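Local coordinates for protein ancestral D-type dye decolorizing peroxidase (PDB 7ANV) that probably uses a bound heme to reduce hydrogen peroxide while oxidising dyes and other substrates, as in other dye-decolorizing peroxidases, at residues Lys19-Asp30 with Ser173-Val184. Residues are numbered along the deposited sequence; the frame is centred on the assembly and turned at random.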
loop_
_atom_site.group_PDB
_atom_site.type_symbol
_atom_site.label_atom_id
_atom_site.label_comp_id
_atom_site.label_asym_id
_atom_site.label_seq_id
_atom_site.Cartn_x
_atom_site.Cartn_y
_atom_site.Cartn_z
ATOM N N LYS A 19 0.545 15.883 4.938
ATOM C CA LYS A 19 1.382 15.613 6.141
ATOM C C LYS A 19 0.555 14.754 7.110
ATOM O O LYS A 19 1.120 14.094 7.950
ATOM C CB LYS A 19 1.800 16.935 6.784
ATOM C CG LYS A 19 2.660 17.796 5.857
ATOM C CD LYS A 19 3.353 18.994 6.498
ATOM C CE LYS A 19 4.400 19.584 5.554
ATOM N NZ LYS A 19 5.360 20.491 6.240
ATOM N N THR A 20 -0.770 14.816 6.999
ATOM C CA THR A 20 -1.701 14.054 7.856
ATOM C C THR A 20 -2.927 13.687 7.024
ATOM O O THR A 20 -3.274 14.409 6.068
ATOM C CB THR A 20 -2.067 14.841 9.123
ATOM O OG1 THR A 20 -2.852 14.022 9.990
ATOM C CG2 THR A 20 -2.828 16.119 8.844
ATOM N N GLU A 21 -3.587 12.608 7.389
ATOM C CA GLU A 21 -4.740 12.140 6.603
ATOM C C GLU A 21 -5.638 11.386 7.567
ATOM O O GLU A 21 -5.108 10.553 8.317
ATOM C CB GLU A 21 -4.238 11.263 5.453
ATOM C CG GLU A 21 -5.319 10.825 4.491
ATOM C CD GLU A 21 -4.722 9.999 3.351
ATOM O OE1 GLU A 21 -3.639 9.378 3.570
ATOM O OE2 GLU A 21 -5.359 9.953 2.278
ATOM N N THR A 22 -6.942 11.598 7.473
ATOM C CA THR A 22 -7.916 10.909 8.323
ATOM C C THR A 22 -8.792 10.059 7.417
ATOM O O THR A 22 -9.185 10.515 6.333
ATOM C CB THR A 22 -8.732 11.892 9.165
ATOM O OG1 THR A 22 -7.849 12.442 10.141
ATOM C CG2 THR A 22 -9.871 11.182 9.860
ATOM N N TYR A 23 -8.989 8.809 7.805
ATOM C CA TYR A 23 -9.935 7.891 7.149
ATOM C C TYR A 23 -11.171 7.816 8.026
ATOM O O TYR A 23 -11.057 7.371 9.167
ATOM C CB TYR A 23 -9.232 6.549 6.976
ATOM C CG TYR A 23 -8.107 6.620 6.002
ATOM C CD1 TYR A 23 -6.838 6.966 6.420
ATOM C CD2 TYR A 23 -8.301 6.303 4.676
ATOM C CE1 TYR A 23 -5.784 7.056 5.531
ATOM C CE2 TYR A 23 -7.255 6.374 3.780
ATOM C CZ TYR A 23 -5.998 6.730 4.211
ATOM O OH TYR A 23 -4.946 6.804 3.350
ATOM N N PHE A 24 -12.306 8.241 7.482
ATOM C CA PHE A 24 -13.623 8.241 8.169
ATOM C C PHE A 24 -14.463 7.116 7.565
ATOM O O PHE A 24 -14.987 7.248 6.420
ATOM C CB PHE A 24 -14.231 9.635 8.026
ATOM C CG PHE A 24 -15.541 9.817 8.713
ATOM C CD1 PHE A 24 -16.717 9.414 8.109
ATOM C CD2 PHE A 24 -15.602 10.476 9.921
ATOM C CE1 PHE A 24 -17.936 9.664 8.739
ATOM C CE2 PHE A 24 -16.818 10.713 10.543
ATOM C CZ PHE A 24 -17.975 10.290 9.947
ATOM N N PHE A 25 -14.553 6.001 8.295
ATOM C CA PHE A 25 -15.270 4.796 7.815
ATOM C C PHE A 25 -16.705 4.934 8.309
ATOM O O PHE A 25 -16.951 5.225 9.500
ATOM C CB PHE A 25 -14.641 3.512 8.346
ATOM C CG PHE A 25 -13.234 3.308 7.870
ATOM C CD1 PHE A 25 -12.998 2.687 6.648
ATOM C CD2 PHE A 25 -12.155 3.708 8.628
ATOM C CE1 PHE A 25 -11.706 2.479 6.214
ATOM C CE2 PHE A 25 -10.861 3.518 8.173
ATOM C CZ PHE A 25 -10.632 2.872 6.987
ATOM N N PHE A 26 -17.660 4.794 7.412
ATOM C CA PHE A 26 -19.060 5.093 7.765
ATOM C C PHE A 26 -19.988 3.984 7.313
ATOM O O PHE A 26 -19.678 3.196 6.418
ATOM C CB PHE A 26 -19.504 6.436 7.177
ATOM C CG PHE A 26 -19.511 6.467 5.669
ATOM C CD1 PHE A 26 -20.649 6.112 4.953
ATOM C CD2 PHE A 26 -18.392 6.893 4.972
ATOM C CE1 PHE A 26 -20.657 6.148 3.566
ATOM C CE2 PHE A 26 -18.397 6.908 3.588
ATOM C CZ PHE A 26 -19.524 6.549 2.889
ATOM N N LYS A 27 -21.112 3.934 8.019
ATOM C CA LYS A 27 -22.295 3.137 7.662
ATOM C C LYS A 27 -23.352 4.128 7.203
ATOM O O LYS A 27 -23.529 5.181 7.865
ATOM C CB LYS A 27 -22.731 2.323 8.880
ATOM C CG LYS A 27 -23.962 1.466 8.680
ATOM C CD LYS A 27 -24.342 0.724 9.954
ATOM C CE LYS A 27 -25.444 -0.297 9.764
ATOM N NZ LYS A 27 -26.178 -0.489 11.038
ATOM N N ILE A 28 -24.021 3.811 6.101
ATOM C CA ILE A 28 -25.188 4.574 5.597
ATOM C C ILE A 28 -26.409 4.119 6.394
ATOM O O ILE A 28 -26.774 2.921 6.311
ATOM C CB ILE A 28 -25.370 4.400 4.088
ATOM C CG1 ILE A 28 -24.143 4.918 3.322
ATOM C CG2 ILE A 28 -26.687 5.030 3.637
ATOM C CD1 ILE A 28 -24.057 4.482 1.882
ATOM N N THR A 29 -27.045 5.049 7.111
ATOM C CA THR A 29 -28.233 4.743 7.961
ATOM C C THR A 29 -29.504 5.230 7.268
ATOM O O THR A 29 -30.591 4.859 7.721
ATOM C CB THR A 29 -28.061 5.361 9.347
ATOM O OG1 THR A 29 -27.814 6.760 9.195
ATOM C CG2 THR A 29 -26.897 4.770 10.087
ATOM N N ASP A 30 -29.400 6.108 6.276
ATOM C CA ASP A 30 -30.600 6.637 5.558
ATOM C C ASP A 30 -30.168 6.823 4.101
ATOM O O ASP A 30 -29.586 7.876 3.832
ATOM C CB ASP A 30 -31.118 7.919 6.222
ATOM C CG ASP A 30 -32.338 8.567 5.571
ATOM O OD1 ASP A 30 -32.629 8.260 4.394
ATOM O OD2 ASP A 30 -33.021 9.368 6.263
ATOM N N SER A 173 -27.401 11.040 7.815
ATOM C CA SER A 173 -27.598 9.965 6.824
ATOM C C SER A 173 -26.531 8.887 7.005
ATOM O O SER A 173 -26.643 7.844 6.340
ATOM C CB SER A 173 -27.616 10.522 5.413
ATOM O OG SER A 173 -26.359 11.130 5.074
ATOM N N ILE A 174 -25.502 9.132 7.816
ATOM C CA ILE A 174 -24.411 8.156 8.072
ATOM C C ILE A 174 -24.092 8.150 9.561
ATOM O O ILE A 174 -24.406 9.138 10.249
ATOM C CB ILE A 174 -23.155 8.499 7.245
ATOM C CG1 ILE A 174 -22.451 9.759 7.753
ATOM C CG2 ILE A 174 -23.524 8.634 5.782
ATOM C CD1 ILE A 174 -21.240 10.136 6.924
ATOM N N HIS A 175 -23.445 7.073 9.980
ATOM C CA HIS A 175 -22.949 6.807 11.348
ATOM C C HIS A 175 -21.458 6.514 11.192
ATOM O O HIS A 175 -21.077 5.681 10.317
ATOM C CB HIS A 175 -23.756 5.656 11.983
ATOM C CG HIS A 175 -23.121 5.010 13.179
ATOM N ND1 HIS A 175 -23.238 5.530 14.455
ATOM C CD2 HIS A 175 -22.359 3.890 13.307
ATOM C CE1 HIS A 175 -22.571 4.780 15.310
ATOM N NE2 HIS A 175 -22.017 3.772 14.634
ATOM N N GLU A 176 -20.626 7.123 12.013
ATOM C CA GLU A 176 -19.166 6.848 12.052
ATOM C C GLU A 176 -18.950 5.440 12.627
ATOM O O GLU A 176 -19.448 5.175 13.743
ATOM C CB GLU A 176 -18.507 7.919 12.903
ATOM C CG GLU A 176 -17.009 7.724 13.071
ATOM C CD GLU A 176 -16.399 8.660 14.086
ATOM O OE1 GLU A 176 -17.029 9.732 14.385
ATOM O OE2 GLU A 176 -15.291 8.330 14.563
ATOM N N VAL A 177 -18.229 4.569 11.934
ATOM C CA VAL A 177 -17.844 3.218 12.443
ATOM C C VAL A 177 -16.477 3.332 13.090
ATOM O O VAL A 177 -16.237 2.764 14.160
ATOM C CB VAL A 177 -17.832 2.171 11.315
ATOM C CG1 VAL A 177 -17.416 0.799 11.817
ATOM C CG2 VAL A 177 -19.165 2.103 10.601
ATOM N N LEU A 178 -15.589 4.088 12.457
ATOM C CA LEU A 178 -14.180 4.160 12.881
ATOM C C LEU A 178 -13.569 5.380 12.195
ATOM O O LEU A 178 -13.834 5.602 10.986
ATOM C CB LEU A 178 -13.446 2.868 12.484
ATOM C CG LEU A 178 -11.951 2.824 12.800
ATOM C CD1 LEU A 178 -11.685 2.788 14.299
ATOM C CD2 LEU A 178 -11.279 1.638 12.124
ATOM N N THR A 179 -12.752 6.112 12.937
ATOM C CA THR A 179 -11.860 7.122 12.336
ATOM C C THR A 179 -10.424 6.742 12.661
ATOM O O THR A 179 -10.166 6.366 13.836
ATOM C CB THR A 179 -12.209 8.524 12.841
ATOM O OG1 THR A 179 -13.590 8.718 12.550
ATOM C CG2 THR A 179 -11.400 9.604 12.167
ATOM N N ILE A 180 -9.534 6.799 11.669
ATOM C CA ILE A 180 -8.093 6.511 11.905
ATOM C C ILE A 180 -7.361 7.712 11.324
ATOM O O ILE A 180 -7.580 8.032 10.153
ATOM C CB ILE A 180 -7.608 5.192 11.255
ATOM C CG1 ILE A 180 -8.607 4.046 11.429
ATOM C CG2 ILE A 180 -6.225 4.872 11.821
ATOM C CD1 ILE A 180 -8.216 2.708 10.781
ATOM N N GLN A 181 -6.437 8.252 12.080
ATOM C CA GLN A 181 -5.565 9.337 11.613
ATOM C C GLN A 181 -4.172 8.810 11.284
ATOM O O GLN A 181 -3.558 8.116 12.133
ATOM C CB GLN A 181 -5.490 10.399 12.704
ATOM C CG GLN A 181 -4.670 11.614 12.282
ATOM C CD GLN A 181 -4.612 12.602 13.414
ATOM O OE1 GLN A 181 -5.655 13.096 13.844
ATOM N NE2 GLN A 181 -3.423 12.814 13.978
ATOM N N GLY A 182 -3.644 9.209 10.130
ATOM C CA GLY A 182 -2.249 8.970 9.781
ATOM C C GLY A 182 -1.474 10.255 9.826
ATOM O O GLY A 182 -2.056 11.326 9.718
ATOM N N ASP A 183 -0.181 10.140 10.006
ATOM C CA ASP A 183 0.730 11.286 10.134
ATOM C C ASP A 183 2.060 10.886 9.518
ATOM O O ASP A 183 2.603 9.818 9.896
ATOM C CB ASP A 183 0.936 11.621 11.615
ATOM C CG ASP A 183 -0.310 12.231 12.223
ATOM O OD1 ASP A 183 -0.595 13.378 11.877
ATOM O OD2 ASP A 183 -1.017 11.514 13.009
ATOM N N VAL A 184 2.556 11.704 8.612
ATOM C CA VAL A 184 3.933 11.553 8.079
ATOM C C VAL A 184 4.864 11.718 9.272
ATOM O O VAL A 184 4.576 12.489 10.226
ATOM C CB VAL A 184 4.185 12.543 6.926
ATOM C CG1 VAL A 184 5.605 12.557 6.454
ATOM C CG2 VAL A 184 3.270 12.244 5.756
HETATM O O HOH W 1 1.274 15.274 11.132
HETATM O O HOH W 2 -8.289 12.652 12.699
#
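Strands 20-28 and 174-183 pair antiparallel along one edge of the four-stranded sheet in the N-terminal ferredoxin-like half of the peroxidase, and a classic beta bulge interrupts their ladder. At the bulge two residues, Val-177 and Leu-178, stand opposite the single Phe-25: Phe-25 O takes a bond from Val-177 N at 2.8 Å and a weak one from Leu-178 N at 3.4 Å, while Phe-25 N gives a bond to Leu-178 O. Regular pairing resumes on either side, through Tyr-23 with Ile-180 and Lys-27 with His-175.

On the face carrying Phe-24, that ring reaches across to the second strand because its CG stands anti to the backbone N (chi1 -178°). Phe-24 CZ meets Glu-176 CB at 3.8 Å, the two side chains crossing at about a right angle, and Phe-24 CE1 touches Ile-174 CD1. The extended Glu-176 chain carries its carboxylate past the ring to Thr-179, whose OG1 donates to Glu-176 OE2 over 2.7 Å from well above the carboxylate plane. Cut back to an alanine, Glu-176 would probably leave Thr-179 OG1 without this acceptor and the Phe-24 ring less covered at CE2.

Farther along, Gln-181 NE2 donates almost straight (175°) to the syn lone pair of Asp-183 OD2, steadying, together with the bond between OD1 and His-151 of helix 151-164, the carboxylate that lies side by side with Thr-20.

On the opposite face, Phe-25 CE2 touches Ile-180 CD1 at 3.8 Å, the side chains crossing at a slant; Leu-178 O lies in the ring plane at its edge, and Phe-135 and Phe-251 meet this ring edge-to-face. With strand order 78-84, 142-148, 20-28, 174-183, the pairing joins the first and last strands of a ferredoxin-like fold, the unit of the dimeric alpha+beta barrel.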